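Local coordinates for protein 3,4-dihydroxybenzoate decarboxylase (Enterobacter cloacae, PDB 5NY5) that probably catalyses the reversible decarboxylation of 3,4-dihydroxybenzoate to catechol as a UbiD-family enzyme that depends on prenylated FMN and a metal ion, at residues 348-353 with 370-375. Sequence-based numbering, arbitrary orientation.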
loop_
_atom_site.group_PDB
_atom_site.type_symbol
_atom_site.label_atom_id
_atom_site.label_comp_id
_atom_site.label_asym_id
_atom_site.label_seq_id
_atom_site.Cartn_x
_atom_site.Cartn_y
_atom_site.Cartn_z
ATOM N N PRO A 348 11.236 4.241 31.053
ATOM C CA PRO A 348 10.783 4.024 32.433
ATOM C C PRO A 348 9.408 4.622 32.692
ATOM O O PRO A 348 9.107 5.746 32.282
ATOM C CB PRO A 348 11.859 4.722 33.273
ATOM C CG PRO A 348 13.050 4.827 32.367
ATOM C CD PRO A 348 12.490 5.008 30.996
ATOM N N GLY A 349 8.572 3.854 33.389
ATOM C CA GLY A 349 7.264 4.319 33.799
ATOM C C GLY A 349 6.201 4.319 32.724
ATOM O O GLY A 349 5.089 4.794 32.981
ATOM N N PHE A 350 6.496 3.796 31.536
ATOM C CA PHE A 350 5.570 3.848 30.410
ATOM C C PHE A 350 4.720 2.584 30.333
ATOM O O PHE A 350 3.489 2.650 30.381
ATOM C CB PHE A 350 6.355 4.065 29.111
ATOM C CG PHE A 350 5.494 4.305 27.901
ATOM C CD1 PHE A 350 4.575 5.339 27.879
ATOM C CD2 PHE A 350 5.631 3.517 26.771
ATOM C CE1 PHE A 350 3.797 5.566 26.766
ATOM C CE2 PHE A 350 4.856 3.743 25.651
ATOM C CZ PHE A 350 3.938 4.767 25.649
ATOM N N LEU A 351 5.366 1.429 30.218
ATOM C CA LEU A 351 4.645 0.166 30.193
ATOM C C LEU A 351 3.991 -0.089 31.544
ATOM O O LEU A 351 4.654 -0.043 32.583
ATOM C CB LEU A 351 5.592 -0.977 29.840
ATOM C CG LEU A 351 4.945 -2.334 29.574
ATOM C CD1 LEU A 351 4.099 -2.286 28.308
ATOM C CD2 LEU A 351 6.002 -3.417 29.471
ATOM N N GLN A 352 2.684 -0.348 31.530
ATOM C CA GLN A 352 1.963 -0.656 32.758
ATOM C C GLN A 352 1.917 -2.151 33.028
ATOM O O GLN A 352 2.087 -2.580 34.173
ATOM C CB GLN A 352 0.544 -0.091 32.695
ATOM C CG GLN A 352 0.492 1.396 32.404
ATOM C CD GLN A 352 1.335 2.201 33.370
ATOM O OE1 GLN A 352 1.155 2.124 34.582
ATOM N NE2 GLN A 352 2.270 2.977 32.835
ATOM N N ASN A 353 1.704 -2.952 31.991
ATOM C CA ASN A 353 1.668 -4.400 32.129
ATOM C C ASN A 353 1.802 -5.002 30.740
ATOM O O ASN A 353 1.743 -4.297 29.730
ATOM C CB ASN A 353 0.380 -4.868 32.809
ATOM C CG ASN A 353 0.563 -6.155 33.584
ATOM O OD1 ASN A 353 1.511 -6.907 33.351
ATOM N ND2 ASN A 353 -0.346 -6.418 34.511
ATOM N N VAL A 370 0.116 0.443 27.940
ATOM C CA VAL A 370 0.951 1.615 28.145
ATOM C C VAL A 370 0.078 2.751 28.650
ATOM O O VAL A 370 -1.150 2.717 28.558
ATOM C CB VAL A 370 1.695 2.033 26.862
ATOM C CG1 VAL A 370 2.583 0.903 26.378
ATOM C CG2 VAL A 370 0.703 2.438 25.785
ATOM N N LYS A 371 0.737 3.772 29.192
ATOM C CA LYS A 371 0.066 4.963 29.698
ATOM C C LYS A 371 0.793 6.186 29.159
ATOM O O LYS A 371 1.929 6.460 29.553
ATOM C CB LYS A 371 0.037 4.976 31.226
ATOM C CG LYS A 371 -0.641 6.195 31.827
ATOM C CD LYS A 371 -0.559 6.171 33.347
ATOM C CE LYS A 371 -1.278 7.360 33.965
ATOM N NZ LYS A 371 -1.053 7.433 35.435
ATOM N N LYS A 372 0.146 6.916 28.256
ATOM C CA LYS A 372 0.704 8.166 27.763
ATOM C C LYS A 372 0.493 9.249 28.813
ATOM O O LYS A 372 -0.647 9.604 29.134
ATOM C CB LYS A 372 0.067 8.549 26.430
ATOM C CG LYS A 372 0.403 7.583 25.308
ATOM C CD LYS A 372 -0.372 7.904 24.045
ATOM C CE LYS A 372 -0.171 6.833 22.994
ATOM N NZ LYS A 372 -1.104 7.016 21.854
ATOM N N ARG A 373 1.593 9.761 29.356
ATOM C CA ARG A 373 1.551 10.728 30.440
ATOM C C ARG A 373 1.812 12.153 29.980
ATOM O O ARG A 373 1.471 13.096 30.703
ATOM C CB ARG A 373 2.583 10.347 31.506
ATOM C CG ARG A 373 2.609 8.860 31.814
ATOM C CD ARG A 373 4.005 8.386 32.170
ATOM N NE ARG A 373 4.914 8.434 31.027
ATOM C CZ ARG A 373 6.189 8.060 31.072
ATOM N NH1 ARG A 373 6.709 7.612 32.206
ATOM N NH2 ARG A 373 6.946 8.134 29.986
ATOM N N GLN A 374 2.395 12.327 28.803
ATOM C CA GLN A 374 2.813 13.629 28.312
ATOM C C GLN A 374 2.808 13.578 26.795
ATOM O O GLN A 374 2.778 12.488 26.212
ATOM C CB GLN A 374 4.203 13.996 28.850
ATOM C CG GLN A 374 5.173 12.833 28.867
ATOM C CD GLN A 374 6.474 13.180 29.552
ATOM O OE1 GLN A 374 6.793 14.354 29.741
ATOM N NE2 GLN A 374 7.232 12.159 29.935
ATOM N N PRO A 375 2.815 14.736 26.123
ATOM C CA PRO A 375 2.826 14.722 24.649
ATOM C C PRO A 375 3.965 13.915 24.046
ATOM O O PRO A 375 3.770 13.249 23.022
ATOM C CB PRO A 375 2.941 16.211 24.296
ATOM C CG PRO A 375 2.339 16.912 25.448
ATOM C CD PRO A 375 2.711 16.106 26.653
HETATM O O HOH W 1 10.220 7.362 30.559
#
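Val370 lies over one face of the Phe350 ring, its CB 3.9 Å from the ring centroid in a CH-pi contact 20° off the normal. Phe350 holds its CG anti to the backbone N (chi1 -173°), which lays the ring along the chain from Val370 to Lys372, where CE1 meets Lys372 CA near the ring plane. Val370 CG1 touches both Phe350 CE2 and Leu351 CD1, the latter at 4.0 Å.

Among the polar contacts, Phe350 O accepts two hydrogen bonds from opposite faces of its carbonyl plane: Lys371 N at 3.2 Å, tilted from that plane, and Gln352 NE2 at 2.8 Å, well above it. A bend at chi2 (-54°) folds the Gln352 amide back to this oxygen and against Lys371 CB.

The guanidinium of Arg373 spans to the turn ahead of the strand, where NH1 donates to a lone pair of Pro348 O at 3.0 Å, while NE forms a salt bridge with Asp377.

Leu351 and Val370 form an antiparallel, non-hydrogen-bonded pair next to a classic beta bulge, in which Gln352 and Asn353 face Gln369. Here strand 351-356, outermost within the chain in the mixed sheet of the C-terminal domain, begins beside the loop leading to helix 380-391.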